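Local atomic coordinates of putative hydrolase (Bacteroides ovatus, PDB entry 4HBS), a protein that is of unknown function but folds as a five-bladed beta-propeller of the beta-fructosidase clan and is probably a hydrolase, perhaps acting on glycosides. Residues P138-S143 / E151-Y156; D155-A160 / G175-T180; D233-L238 / V248-T253. All blocks are in the same frame, centred on the assembly; numbering follows the deposited sequence.

Contact 1: residues P138-S143 / E151-Y156; sequences PKATLS and EIDQDY
Lys-139 to Leu-142 runs nearly antiparallel to Glu-151 to Tyr-156, the end-to-end directions 165° apart, with Ala-140 and Tyr-156 the nearest pair at 4.9 Å between their CA atoms. The two segments flank the short helix 144-148 as a helix-bearing loop of the five-bladed beta-propeller, leading into the first strand of the blade 156-218. No backbone-to-backbone hydrogen bond joins them; the polar link runs through the Asp-155 side chain. Asp-155 does the gripping: its OD2 takes two hydrogen bonds from Thr-141, one from the backbone N at 2.9 Å on the syn lone pair and one from OG1 at 2.8 Å, out of the carboxylate plane. With chi1 at 57°, Thr-141 OG1 lies between its own backbone N and carbonyl carbon, close enough to N for both donors to converge on one oxygen. OD1 of Asp-155 turns back to accept a weak bond from Tyr-156 N. Next along, Lys-139 lays its CB over one face of the Tyr-156 ring in a CH-pi contact. Asp-153 forms a salt bridge through OD1 to Arg-136, and this same oxygen packs against Ala-140 CB and Leu-142 CB. Leu-142 and Asp-153 run alongside in opposite directions, and Leu-142 CD1 ends 3.5 Å from Ile-152 O and 3.7 Å from Glu-151 CB.

Contact 2: residues D155-A160 / G175-T180; sequences DYLYWA and GAVDNT
Leu-157 and Val-177 face each other as an antiparallel hydrogen-bonded pair, Leu-157 N giving to Val-177 O at 3.1 Å and Val-177 N to Leu-157 O at 2.8 Å. Trp-159 and Gly-175 repeat the pairing, while Tyr-156 with Asp-178 and Tyr-158 with Ala-176 are non-hydrogen-bonded pairs. Past the strand ends, Asn-179 N still reaches Asp-155 O, in a nearly straight bond.

Val-177 can be followed outward. Its CB lies 3.9 Å from Leu-157 CD1, the two side chains running side by side. With CG1 anti to the backbone N (chi1 -178°), the methyls fork toward the six-membered ring of the Trp-159 indole, the valine and tryptophan side chains crossing at about a right angle: CG2 comes to 3.8 Å from Trp-159 CE3, and CG1 approaches the neighbouring CZ3. Leu-157 CD1 lies over one face of the same indole, whose NE1 is bonded to Asp-77. A glycerol, probably from the crystallisation liquor, lies about 5 Å from the Trp-159 side chain.

Tyr-156, Tyr-158, Ala-176 and Asp-178 occupy the other face. Asp-178 OD1 lies 3.3 Å from Tyr-156 CE1, ring and carboxylate planes 44° apart, and it accepts from both N and OG1 of Thr-180, the first an Asx turn; OD2 pairs with Arg-187. Tyr-158 brings its ring edge to Gly-175, and its hydroxyl bonds to Asp-215. This is the open end of the antiparallel beta hairpin 156-165/169-178, the first two strands of a four-stranded propeller blade.

Contact 3: residues D233-L238 / V248-T253; sequences DGHIYL and VARTAT
The beta hairpin 236-242/245-251, the second and third strands of a five-stranded sheet that forms one propeller blade, begins and ends here, and at its open end Arg-250 lies between His-235 and Tyr-237. The guanidinium lies flat on the imidazole, centres 4.1 Å apart and planes at 11°, while Arg-250 CD lies over the same ring face. On its Tyr-237 side, Arg-250 CB rests on the phenol face and NH1, at the guanidinium edge, donates to the hydroxyl OH at 2.9 Å, with the guanidinium and ring planes 76° apart. The chain runs extended from CG to NE, which carries the charge alongside the tyrosine to its hydroxyl. Outside the pair, Glu-261 forms a salt bridge with NE and Trp-273 makes a cation-pi contact. Tyr-237 OH also bonds to Asp-233 OD2, and this probably helps to position the phenol.

Two backbone bonds join Leu-238 and Ala-249. Further toward the open end, Thr-251 N gives to Ile-236 O, but the return bond runs from Ile-236 N to the side-chain OG1 of Thr-251 at 2.9 Å. The displaced carbonyl, Thr-251 O, instead accepts from His-235 ND1 at 2.8 Å, and Thr-251 OG1 donates to Thr-253 O.

In the fold
Contacts 1 and 2 meet at Asp-155 and Tyr-156, their centres 9 Å apart: the helix-bearing loop of contact 1 runs directly into the hairpin of contact 2. Contact 3 follows later in the chain, in the next sheet, with its centre about 25 Å from that of contact 2 and 33 Å from that of contact 1. Contacts 2 and 3 each join neighbouring antiparallel strands, the first two of the sheet 156-218 and the second and third of the sheet 227-274. Two successive blades of the five-bladed propeller are thus sampled, each built on local hairpin pairing, while contact 1 fastens the loop that leads into the earlier one.

Contact 1: residues P138-S143 / E151-Y156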
ATOM      1  N   PRO A 138      -1.193 -21.880   0.328  1.00 48.89           N
ATOM      2  CA  PRO A 138      -1.334 -23.346   0.356  1.00 48.94           C
ATOM      3  C   PRO A 138      -0.990 -24.082  -0.941  1.00 51.98           C
ATOM      4  O   PRO A 138      -0.521 -25.211  -0.860  1.00 53.36           O
ATOM      5  CB  PRO A 138      -2.811 -23.536   0.662  1.00 51.80           C
ATOM      6  CG  PRO A 138      -3.199 -22.341   1.407  1.00 55.96           C
ATOM      7  CD  PRO A 138      -2.390 -21.218   0.884  1.00 50.44           C
ATOM      8  N   LYS A 139      -1.236 -23.472  -2.128  1.00 46.22           N
ATOM      9  CA  LYS A 139      -0.931 -24.104  -3.421  1.00 45.50           C
ATOM     10  C   LYS A 139       0.585 -24.097  -3.748  1.00 49.62           C
ATOM     11  O   LYS A 139       0.970 -24.758  -4.708  1.00 50.39           O
ATOM     12  CB  LYS A 139      -1.689 -23.409  -4.576  1.00 46.98           C
ATOM     13  CG  LYS A 139      -3.177 -23.718  -4.639  1.00 58.37           C
ATOM     14  CD  LYS A 139      -3.882 -23.015  -5.829  1.00 65.88           C
ATOM     15  CE  LYS A 139      -3.996 -23.885  -7.072  1.00 77.49           C
ATOM     16  NZ  LYS A 139      -4.645 -23.165  -8.211  1.00 82.41           N
ATOM     17  N   ALA A 140       1.436 -23.329  -3.002  1.00 45.18           N
ATOM     18  CA  ALA A 140       2.881 -23.244  -3.270  1.00 44.16           C
ATOM     19  C   ALA A 140       3.536 -24.565  -3.004  1.00 50.19           C
ATOM     20  O   ALA A 140       3.334 -25.140  -1.936  1.00 51.87           O
ATOM     21  CB  ALA A 140       3.522 -22.165  -2.431  1.00 43.89           C
ATOM     22  N   THR A 141       4.314 -25.059  -3.978  1.00 46.43           N
ATOM     23  CA  THR A 141       4.894 -26.397  -3.958  1.00 47.20           C
ATOM     24  C   THR A 141       6.286 -26.537  -3.312  1.00 51.28           C
ATOM     25  O   THR A 141       6.696 -27.686  -3.108  1.00 52.39           O
ATOM     26  CB  THR A 141       4.941 -26.934  -5.397  1.00 55.88           C
ATOM     27  OG1 THR A 141       5.690 -26.029  -6.214  1.00 52.33           O
ATOM     28  CG2 THR A 141       3.539 -27.143  -5.982  1.00 56.26           C
ATOM     29  N   LEU A 142       7.022 -25.433  -2.982  1.00 46.27           N
ATOM     30  CA  LEU A 142       8.341 -25.611  -2.322  1.00 45.42           C
ATOM     31  C   LEU A 142       8.154 -26.364  -0.999  1.00 50.35           C
ATOM     32  O   LEU A 142       7.204 -26.088  -0.246  1.00 49.83           O
ATOM     33  CB  LEU A 142       9.098 -24.297  -2.076  1.00 43.68           C
ATOM     34  CG  LEU A 142       9.999 -23.831  -3.199  1.00 46.65           C
ATOM     35  CD1 LEU A 142      10.557 -22.469  -2.887  1.00 46.20           C
ATOM     36  CD2 LEU A 142      11.133 -24.809  -3.442  1.00 47.23           C
ATOM     37  N   SER A 143       9.077 -27.291  -0.709  1.00 46.55           N
ATOM     38  CA  SER A 143       8.969 -28.165   0.438  1.00 46.55           C
ATOM     39  C   SER A 143       9.337 -27.424   1.701  1.00 51.18           C
ATOM     40  O   SER A 143      10.094 -26.458   1.653  1.00 50.09           O
ATOM     41  CB  SER A 143       9.861 -29.385   0.259  1.00 48.11           C
ATOM     42  OG  SER A 143      11.221 -29.001   0.200  1.00 54.30           O
ATOM     43  N   GLU A 151      14.639 -20.877   0.631  1.00 45.96           N
ATOM     44  CA  GLU A 151      14.140 -20.732  -0.745  1.00 44.31           C
ATOM     45  C   GLU A 151      12.786 -20.011  -0.657  1.00 46.37           C
ATOM     46  O   GLU A 151      12.024 -20.268   0.279  1.00 45.63           O
ATOM     47  CB  GLU A 151      13.975 -22.095  -1.488  1.00 46.78           C
ATOM     48  CG  GLU A 151      15.170 -23.065  -1.576  1.00 63.37           C
ATOM     49  CD  GLU A 151      16.568 -22.546  -1.870  1.00 90.58           C
ATOM     50  OE1 GLU A 151      16.706 -21.630  -2.713  1.00 80.84           O
ATOM     51  OE2 GLU A 151      17.534 -23.118  -1.309  1.00 88.11           O
ATOM     52  N   ILE A 152      12.509 -19.070  -1.583  1.00 42.17           N
ATOM     53  CA  ILE A 152      11.249 -18.321  -1.590  1.00 40.35           C
ATOM     54  C   ILE A 152      10.355 -18.815  -2.752  1.00 45.00           C
ATOM     55  O   ILE A 152      10.854 -19.109  -3.842  1.00 44.83           O
ATOM     56  CB  ILE A 152      11.534 -16.820  -1.685  1.00 41.83           C
ATOM     57  CG1 ILE A 152      12.458 -16.323  -0.542  1.00 41.91           C
ATOM     58  CG2 ILE A 152      10.239 -16.033  -1.742  1.00 42.81           C
ATOM     59  CD1 ILE A 152      12.012 -16.531   0.789  1.00 52.48           C
ATOM     60  N   ASP A 153       9.030 -18.873  -2.508  1.00 41.79           N
ATOM     61  CA  ASP A 153       8.023 -19.330  -3.482  1.00 41.45           C
ATOM     62  C   ASP A 153       7.892 -18.412  -4.642  1.00 43.11           C
ATOM     63  O   ASP A 153       7.725 -17.208  -4.449  1.00 40.85           O
ATOM     64  CB  ASP A 153       6.634 -19.422  -2.840  1.00 43.80           C
ATOM     65  CG  ASP A 153       6.580 -20.389  -1.709  1.00 53.11           C
ATOM     66  OD1 ASP A 153       6.903 -21.576  -1.932  1.00 56.67           O
ATOM     67  OD2 ASP A 153       6.283 -19.956  -0.584  1.00 50.74           O
ATOM     68  N   GLN A 154       7.902 -18.975  -5.856  1.00 40.38           N
ATOM     69  CA  GLN A 154       7.739 -18.198  -7.080  1.00 38.94           C
ATOM     70  C   GLN A 154       6.476 -18.560  -7.818  1.00 43.45           C
ATOM     71  O   GLN A 154       6.149 -17.850  -8.763  1.00 43.21           O
ATOM     72  CB  GLN A 154       8.944 -18.391  -8.010  1.00 38.96           C
ATOM     73  CG  GLN A 154      10.294 -18.183  -7.349  1.00 31.12           C
ATOM     74  CD  GLN A 154      10.451 -16.819  -6.759  1.00 53.65           C
ATOM     75  OE1 GLN A 154      10.459 -16.652  -5.546  1.00 53.28           O
ATOM     76  NE2 GLN A 154      10.565 -15.807  -7.599  1.00 49.93           N
ATOM     77  N   ASP A 155       5.736 -19.604  -7.369  1.00 40.70           N
ATOM     78  CA  ASP A 155       4.545 -20.109  -8.054  1.00 41.47           C
ATOM     79  C   ASP A 155       3.282 -19.438  -7.546  1.00 45.87           C
ATOM     80  O   ASP A 155       2.658 -18.676  -8.296  1.00 45.31           O
ATOM     81  CB  ASP A 155       4.427 -21.658  -7.947  1.00 44.37           C
ATOM     82  CG  ASP A 155       4.685 -22.317  -6.580  1.00 53.92           C
ATOM     83  OD1 ASP A 155       5.115 -21.598  -5.633  1.00 52.55           O
ATOM     84  OD2 ASP A 155       4.458 -23.545  -6.460  1.00 60.78           O
ATOM     85  N   TYR A 156       2.904 -19.708  -6.281  1.00 42.81           N
ATOM     86  CA  TYR A 156       1.707 -19.152  -5.656  1.00 42.54           C
ATOM     87  C   TYR A 156       2.126 -18.319  -4.465  1.00 45.90           C
ATOM     88  O   TYR A 156       3.017 -18.729  -3.719  1.00 45.96           O
ATOM     89  CB  TYR A 156       0.749 -20.282  -5.253  1.00 44.74           C
ATOM     90  CG  TYR A 156       0.337 -21.101  -6.453  1.00 47.50           C
ATOM     91  CD1 TYR A 156      -0.569 -20.602  -7.381  1.00 49.65           C
ATOM     92  CD2 TYR A 156       0.981 -22.298  -6.759  1.00 48.65           C
ATOM     93  CE1 TYR A 156      -0.892 -21.315  -8.537  1.00 51.76           C
ATOM     94  CE2 TYR A 156       0.674 -23.015  -7.916  1.00 50.00           C
ATOM     95  CZ  TYR A 156      -0.269 -22.523  -8.802  1.00 56.78           C
ATOM     96  OH  TYR A 156      -0.612 -23.223  -9.941  1.00 56.38           O
TER

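Contact 2: residues D155-A160 / G175-T180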
ATOM      1  N   ASP A 155       5.736 -19.604  -7.369  1.00 40.70           N
ATOM      2  CA  ASP A 155       4.545 -20.109  -8.054  1.00 41.47           C
ATOM      3  C   ASP A 155       3.282 -19.438  -7.546  1.00 45.87           C
ATOM      4  O   ASP A 155       2.658 -18.676  -8.296  1.00 45.31           O
ATOM      5  CB  ASP A 155       4.427 -21.658  -7.947  1.00 44.37           C
ATOM      6  CG  ASP A 155       4.685 -22.317  -6.580  1.00 53.92           C
ATOM      7  OD1 ASP A 155       5.115 -21.598  -5.633  1.00 52.55           O
ATOM      8  OD2 ASP A 155       4.458 -23.545  -6.460  1.00 60.78           O
ATOM      9  N   TYR A 156       2.904 -19.708  -6.281  1.00 42.81           N
ATOM     10  CA  TYR A 156       1.707 -19.152  -5.656  1.00 42.54           C
ATOM     11  C   TYR A 156       2.126 -18.319  -4.465  1.00 45.90           C
ATOM     12  O   TYR A 156       3.017 -18.729  -3.719  1.00 45.96           O
ATOM     13  CB  TYR A 156       0.749 -20.282  -5.253  1.00 44.74           C
ATOM     14  CG  TYR A 156       0.337 -21.101  -6.453  1.00 47.50           C
ATOM     15  CD1 TYR A 156      -0.569 -20.602  -7.381  1.00 49.65           C
ATOM     16  CD2 TYR A 156       0.981 -22.298  -6.759  1.00 48.65           C
ATOM     17  CE1 TYR A 156      -0.892 -21.315  -8.537  1.00 51.76           C
ATOM     18  CE2 TYR A 156       0.674 -23.015  -7.916  1.00 50.00           C
ATOM     19  CZ  TYR A 156      -0.269 -22.523  -8.802  1.00 56.78           C
ATOM     20  OH  TYR A 156      -0.612 -23.223  -9.941  1.00 56.38           O
ATOM     21  N   LEU A 157       1.534 -17.145  -4.296  1.00 42.19           N
ATOM     22  CA  LEU A 157       1.921 -16.280  -3.179  1.00 42.24           C
ATOM     23  C   LEU A 157       0.780 -15.377  -2.743  1.00 45.88           C
ATOM     24  O   LEU A 157      -0.305 -15.422  -3.322  1.00 45.23           O
ATOM     25  CB  LEU A 157       3.173 -15.432  -3.572  1.00 41.31           C
ATOM     26  CG  LEU A 157       3.002 -14.485  -4.762  1.00 44.29           C
ATOM     27  CD1 LEU A 157       2.703 -13.081  -4.317  1.00 44.12           C
ATOM     28  CD2 LEU A 157       4.219 -14.453  -5.584  1.00 43.97           C
ATOM     29  N   TYR A 158       1.038 -14.590  -1.678  1.00 41.89           N
ATOM     30  CA  TYR A 158       0.103 -13.643  -1.105  1.00 41.25           C
ATOM     31  C   TYR A 158       0.714 -12.259  -1.112  1.00 45.89           C
ATOM     32  O   TYR A 158       1.890 -12.113  -0.775  1.00 44.82           O
ATOM     33  CB  TYR A 158      -0.250 -14.037   0.351  1.00 42.16           C
ATOM     34  CG  TYR A 158      -1.333 -15.095   0.488  1.00 44.39           C
ATOM     35  CD1 TYR A 158      -2.582 -14.932  -0.112  1.00 46.43           C
ATOM     36  CD2 TYR A 158      -1.141 -16.218   1.285  1.00 45.67           C
ATOM     37  CE1 TYR A 158      -3.585 -15.892   0.020  1.00 45.66           C
ATOM     38  CE2 TYR A 158      -2.143 -17.179   1.433  1.00 47.48           C
ATOM     39  CZ  TYR A 158      -3.352 -17.029   0.770  1.00 51.32           C
ATOM     40  OH  TYR A 158      -4.341 -17.973   0.887  1.00 50.67           O
ATOM     41  N   TRP A 159      -0.075 -11.240  -1.464  1.00 42.88           N
ATOM     42  CA  TRP A 159       0.365  -9.859  -1.381  1.00 42.40           C
ATOM     43  C   TRP A 159      -0.691  -9.089  -0.575  1.00 47.99           C
ATOM     44  O   TRP A 159      -1.856  -9.493  -0.525  1.00 48.77           O
ATOM     45  CB  TRP A 159       0.640  -9.260  -2.762  1.00 40.59           C
ATOM     46  CG  TRP A 159       1.991  -9.595  -3.341  1.00 41.00           C
ATOM     47  CD1 TRP A 159       3.134  -9.913  -2.662  1.00 43.52           C
ATOM     48  CD2 TRP A 159       2.332  -9.618  -4.728  1.00 40.84           C
ATOM     49  NE1 TRP A 159       4.167 -10.120  -3.540  1.00 42.02           N
ATOM     50  CE2 TRP A 159       3.709  -9.925  -4.817  1.00 44.01           C
ATOM     51  CE3 TRP A 159       1.624  -9.335  -5.911  1.00 42.25           C
ATOM     52  CZ2 TRP A 159       4.390  -9.940  -6.039  1.00 43.25           C
ATOM     53  CZ3 TRP A 159       2.285  -9.425  -7.125  1.00 43.30           C
ATOM     54  CH2 TRP A 159       3.650  -9.722  -7.181  1.00 43.58           C
ATOM     55  N   ALA A 160      -0.244  -8.059   0.155  1.00 43.87           N
ATOM     56  CA  ALA A 160      -1.067  -7.314   1.096  1.00 44.03           C
ATOM     57  C   ALA A 160      -2.310  -6.704   0.510  1.00 50.34           C
ATOM     58  O   ALA A 160      -2.278  -6.148  -0.580  1.00 51.52           O
ATOM     59  CB  ALA A 160      -0.251  -6.204   1.730  1.00 44.19           C
ATOM     60  N   GLY A 175      -4.110 -11.164  -0.858  1.00 45.27           N
ATOM     61  CA  GLY A 175      -4.505 -11.506  -2.219  1.00 45.05           C
ATOM     62  C   GLY A 175      -3.670 -12.621  -2.803  1.00 48.86           C
ATOM     63  O   GLY A 175      -2.448 -12.491  -2.859  1.00 48.21           O
ATOM     64  N   ALA A 176      -4.322 -13.737  -3.231  1.00 45.34           N
ATOM     65  CA  ALA A 176      -3.645 -14.911  -3.810  1.00 44.51           C
ATOM     66  C   ALA A 176      -3.199 -14.603  -5.216  1.00 48.70           C
ATOM     67  O   ALA A 176      -4.032 -14.213  -6.015  1.00 49.81           O
ATOM     68  CB  ALA A 176      -4.580 -16.101  -3.815  1.00 46.14           C
ATOM     69  N   VAL A 177      -1.895 -14.757  -5.533  1.00 43.90           N
ATOM     70  CA  VAL A 177      -1.347 -14.415  -6.858  1.00 42.01           C
ATOM     71  C   VAL A 177      -0.699 -15.629  -7.523  1.00 46.70           C
ATOM     72  O   VAL A 177       0.125 -16.286  -6.898  1.00 45.54           O
ATOM     73  CB  VAL A 177      -0.338 -13.268  -6.692  1.00 43.36           C
ATOM     74  CG1 VAL A 177       0.237 -12.832  -8.035  1.00 42.39           C
ATOM     75  CG2 VAL A 177      -0.995 -12.095  -5.971  1.00 42.87           C
ATOM     76  N   ASP A 178      -1.082 -15.918  -8.796  1.00 45.44           N
ATOM     77  CA  ASP A 178      -0.557 -17.035  -9.596  1.00 46.55           C
ATOM     78  C   ASP A 178       0.471 -16.528 -10.623  1.00 51.07           C
ATOM     79  O   ASP A 178       0.112 -15.754 -11.523  1.00 50.90           O
ATOM     80  CB  ASP A 178      -1.713 -17.762 -10.314  1.00 49.95           C
ATOM     81  CG  ASP A 178      -1.336 -19.043 -11.037  1.00 64.83           C
ATOM     82  OD1 ASP A 178      -0.123 -19.371 -11.083  1.00 65.73           O
ATOM     83  OD2 ASP A 178      -2.258 -19.759 -11.489  1.00 72.09           O
ATOM     84  N   ASN A 179       1.745 -17.001 -10.502  1.00 47.61           N
ATOM     85  CA  ASN A 179       2.852 -16.624 -11.403  1.00 46.73           C
ATOM     86  C   ASN A 179       3.332 -17.825 -12.234  1.00 53.29           C
ATOM     87  O   ASN A 179       4.448 -17.794 -12.755  1.00 53.50           O
ATOM     88  CB  ASN A 179       4.015 -16.037 -10.589  1.00 42.14           C
ATOM     89  CG  ASN A 179       3.853 -14.589 -10.199  1.00 64.42           C
ATOM     90  OD1 ASN A 179       2.992 -13.874 -10.697  1.00 58.99           O
ATOM     91  ND2 ASN A 179       4.710 -14.117  -9.308  1.00 56.99           N
ATOM     92  N   THR A 180       2.485 -18.853 -12.421  1.00 51.25           N
ATOM     93  CA  THR A 180       2.886 -20.021 -13.207  1.00 51.69           C
ATOM     94  C   THR A 180       2.691 -19.786 -14.725  1.00 58.18           C
ATOM     95  O   THR A 180       3.324 -20.501 -15.498  1.00 60.00           O
ATOM     96  CB  THR A 180       2.169 -21.263 -12.720  1.00 50.51           C
ATOM     97  OG1 THR A 180       0.759 -21.071 -12.862  1.00 49.76           O
ATOM     98  CG2 THR A 180       2.552 -21.614 -11.272  1.00 43.77           C
TER

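Contact 3: residues D233-L238 / V248-T253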
ATOM      1  N   ASP A 233     -21.540   4.609   8.636  1.00 71.36           N
ATOM      2  CA  ASP A 233     -22.767   3.813   8.471  1.00 72.53           C
ATOM      3  C   ASP A 233     -22.619   2.285   8.777  1.00 76.67           C
ATOM      4  O   ASP A 233     -23.512   1.517   8.407  1.00 78.04           O
ATOM      5  CB  ASP A 233     -23.383   4.022   7.064  1.00 73.84           C
ATOM      6  CG  ASP A 233     -22.587   3.538   5.867  1.00 76.81           C
ATOM      7  OD1 ASP A 233     -21.694   2.675   6.049  1.00 75.22           O
ATOM      8  OD2 ASP A 233     -22.845   4.033   4.754  1.00 80.56           O
ATOM      9  N   GLY A 234     -21.541   1.867   9.454  1.00 71.12           N
ATOM     10  CA  GLY A 234     -21.353   0.475   9.845  1.00 70.25           C
ATOM     11  C   GLY A 234     -20.895  -0.493   8.775  1.00 71.63           C
ATOM     12  O   GLY A 234     -20.862  -1.690   9.044  1.00 72.04           O
ATOM     13  N   HIS A 235     -20.526  -0.013   7.568  1.00 65.59           N
ATOM     14  CA  HIS A 235     -20.020  -0.873   6.491  1.00 63.34           C
ATOM     15  C   HIS A 235     -18.577  -0.550   6.205  1.00 63.35           C
ATOM     16  O   HIS A 235     -18.197   0.631   6.233  1.00 62.71           O
ATOM     17  CB  HIS A 235     -20.800  -0.671   5.183  1.00 64.82           C
ATOM     18  CG  HIS A 235     -22.274  -0.875   5.267  1.00 70.69           C
ATOM     19  ND1 HIS A 235     -22.810  -2.105   5.557  1.00 73.57           N
ATOM     20  CD2 HIS A 235     -23.277  -0.025   4.949  1.00 73.91           C
ATOM     21  CE1 HIS A 235     -24.121  -1.951   5.496  1.00 75.18           C
ATOM     22  NE2 HIS A 235     -24.448  -0.712   5.129  1.00 75.81           N
ATOM     23  N   ILE A 236     -17.779  -1.578   5.876  1.00 56.58           N
ATOM     24  CA  ILE A 236     -16.407  -1.394   5.443  1.00 53.43           C
ATOM     25  C   ILE A 236     -16.479  -1.406   3.950  1.00 55.00           C
ATOM     26  O   ILE A 236     -16.886  -2.412   3.389  1.00 54.94           O
ATOM     27  CB  ILE A 236     -15.444  -2.480   5.977  1.00 55.83           C
ATOM     28  CG1 ILE A 236     -15.436  -2.528   7.489  1.00 57.91           C
ATOM     29  CG2 ILE A 236     -14.039  -2.237   5.454  1.00 54.97           C
ATOM     30  CD1 ILE A 236     -15.003  -3.882   8.026  1.00 73.29           C
ATOM     31  N   TYR A 237     -16.132  -0.307   3.292  1.00 50.59           N
ATOM     32  CA  TYR A 237     -16.157  -0.254   1.835  1.00 49.99           C
ATOM     33  C   TYR A 237     -14.866  -0.860   1.325  1.00 52.69           C
ATOM     34  O   TYR A 237     -13.815  -0.621   1.908  1.00 52.11           O
ATOM     35  CB  TYR A 237     -16.396   1.171   1.335  1.00 51.55           C
ATOM     36  CG  TYR A 237     -17.840   1.559   1.558  1.00 55.58           C
ATOM     37  CD1 TYR A 237     -18.276   1.999   2.803  1.00 58.62           C
ATOM     38  CD2 TYR A 237     -18.807   1.299   0.592  1.00 57.48           C
ATOM     39  CE1 TYR A 237     -19.626   2.230   3.061  1.00 61.51           C
ATOM     40  CE2 TYR A 237     -20.157   1.535   0.834  1.00 60.44           C
ATOM     41  CZ  TYR A 237     -20.565   1.987   2.077  1.00 68.24           C
ATOM     42  OH  TYR A 237     -21.891   2.261   2.302  1.00 71.97           O
ATOM     43  N   LEU A 238     -14.977  -1.742   0.315  1.00 48.48           N
ATOM     44  CA  LEU A 238     -13.887  -2.513  -0.284  1.00 46.30           C
ATOM     45  C   LEU A 238     -13.780  -2.135  -1.757  1.00 50.74           C
ATOM     46  O   LEU A 238     -14.757  -2.315  -2.481  1.00 52.94           O
ATOM     47  CB  LEU A 238     -14.204  -4.015  -0.141  1.00 46.21           C
ATOM     48  CG  LEU A 238     -14.774  -4.471   1.194  1.00 50.53           C
ATOM     49  CD1 LEU A 238     -15.607  -5.703   1.010  1.00 51.30           C
ATOM     50  CD2 LEU A 238     -13.682  -4.695   2.186  1.00 51.25           C
ATOM     51  N   VAL A 248     -16.677  -1.011  -6.442  1.00 56.62           N
ATOM     52  CA  VAL A 248     -16.764  -1.048  -4.977  1.00 56.68           C
ATOM     53  C   VAL A 248     -17.725  -2.161  -4.472  1.00 62.98           C
ATOM     54  O   VAL A 248     -18.730  -2.487  -5.117  1.00 63.86           O
ATOM     55  CB  VAL A 248     -17.189   0.345  -4.427  1.00 60.54           C
ATOM     56  CG1 VAL A 248     -18.590   0.734  -4.897  1.00 62.20           C
ATOM     57  CG2 VAL A 248     -17.097   0.407  -2.901  1.00 60.04           C
ATOM     58  N   ALA A 249     -17.373  -2.726  -3.306  1.00 59.21           N
ATOM     59  CA  ALA A 249     -18.157  -3.711  -2.560  1.00 60.10           C
ATOM     60  C   ALA A 249     -18.173  -3.268  -1.110  1.00 64.20           C
ATOM     61  O   ALA A 249     -17.452  -2.326  -0.779  1.00 63.84           O
ATOM     62  CB  ALA A 249     -17.544  -5.094  -2.689  1.00 59.97           C
ATOM     63  N   ARG A 250     -18.969  -3.900  -0.239  1.00 60.50           N
ATOM     64  CA  ARG A 250     -18.970  -3.510   1.172  1.00 59.81           C
ATOM     65  C   ARG A 250     -19.410  -4.660   2.072  1.00 64.15           C
ATOM     66  O   ARG A 250     -20.166  -5.530   1.650  1.00 64.84           O
ATOM     67  CB  ARG A 250     -19.844  -2.249   1.424  1.00 59.59           C
ATOM     68  CG  ARG A 250     -21.346  -2.509   1.589  1.00 63.10           C
ATOM     69  CD  ARG A 250     -22.147  -1.223   1.597  1.00 70.38           C
ATOM     70  NE  ARG A 250     -23.596  -1.465   1.550  1.00 76.45           N
ATOM     71  CZ  ARG A 250     -24.527  -0.519   1.405  1.00 81.00           C
ATOM     72  NH1 ARG A 250     -24.179   0.761   1.304  1.00 64.79           N
ATOM     73  NH2 ARG A 250     -25.814  -0.846   1.357  1.00 62.60           N
ATOM     74  N   THR A 251     -18.969  -4.612   3.331  1.00 59.74           N
ATOM     75  CA  THR A 251     -19.294  -5.611   4.349  1.00 60.04           C
ATOM     76  C   THR A 251     -20.596  -5.229   5.034  1.00 65.67           C
ATOM     77  O   THR A 251     -20.900  -4.042   5.148  1.00 66.49           O
ATOM     78  CB  THR A 251     -18.143  -5.699   5.353  1.00 63.89           C
ATOM     79  OG1 THR A 251     -18.057  -4.471   6.082  1.00 60.66           O
ATOM     80  CG2 THR A 251     -16.815  -5.997   4.679  1.00 58.33           C
ATOM     81  N   ALA A 252     -21.364  -6.214   5.496  1.00 62.66           N
ATOM     82  CA  ALA A 252     -22.639  -5.948   6.165  1.00 64.09           C
ATOM     83  C   ALA A 252     -22.446  -5.206   7.499  1.00 69.55           C
ATOM     84  O   ALA A 252     -23.206  -4.285   7.806  1.00 70.91           O
ATOM     85  CB  ALA A 252     -23.381  -7.246   6.401  1.00 65.99           C
ATOM     86  N   THR A 253     -21.435  -5.609   8.283  1.00 65.47           N
ATOM     87  CA  THR A 253     -21.116  -5.009   9.586  1.00 65.37           C
ATOM     88  C   THR A 253     -19.620  -4.622   9.595  1.00 68.37           C
ATOM     89  O   THR A 253     -18.957  -4.707   8.552  1.00 66.44           O
ATOM     90  CB  THR A 253     -21.473  -6.004  10.706  1.00 70.22           C
ATOM     91  OG1 THR A 253     -20.460  -7.003  10.803  1.00 69.31           O
ATOM     92  CG2 THR A 253     -22.827  -6.673  10.494  1.00 68.93           C
TER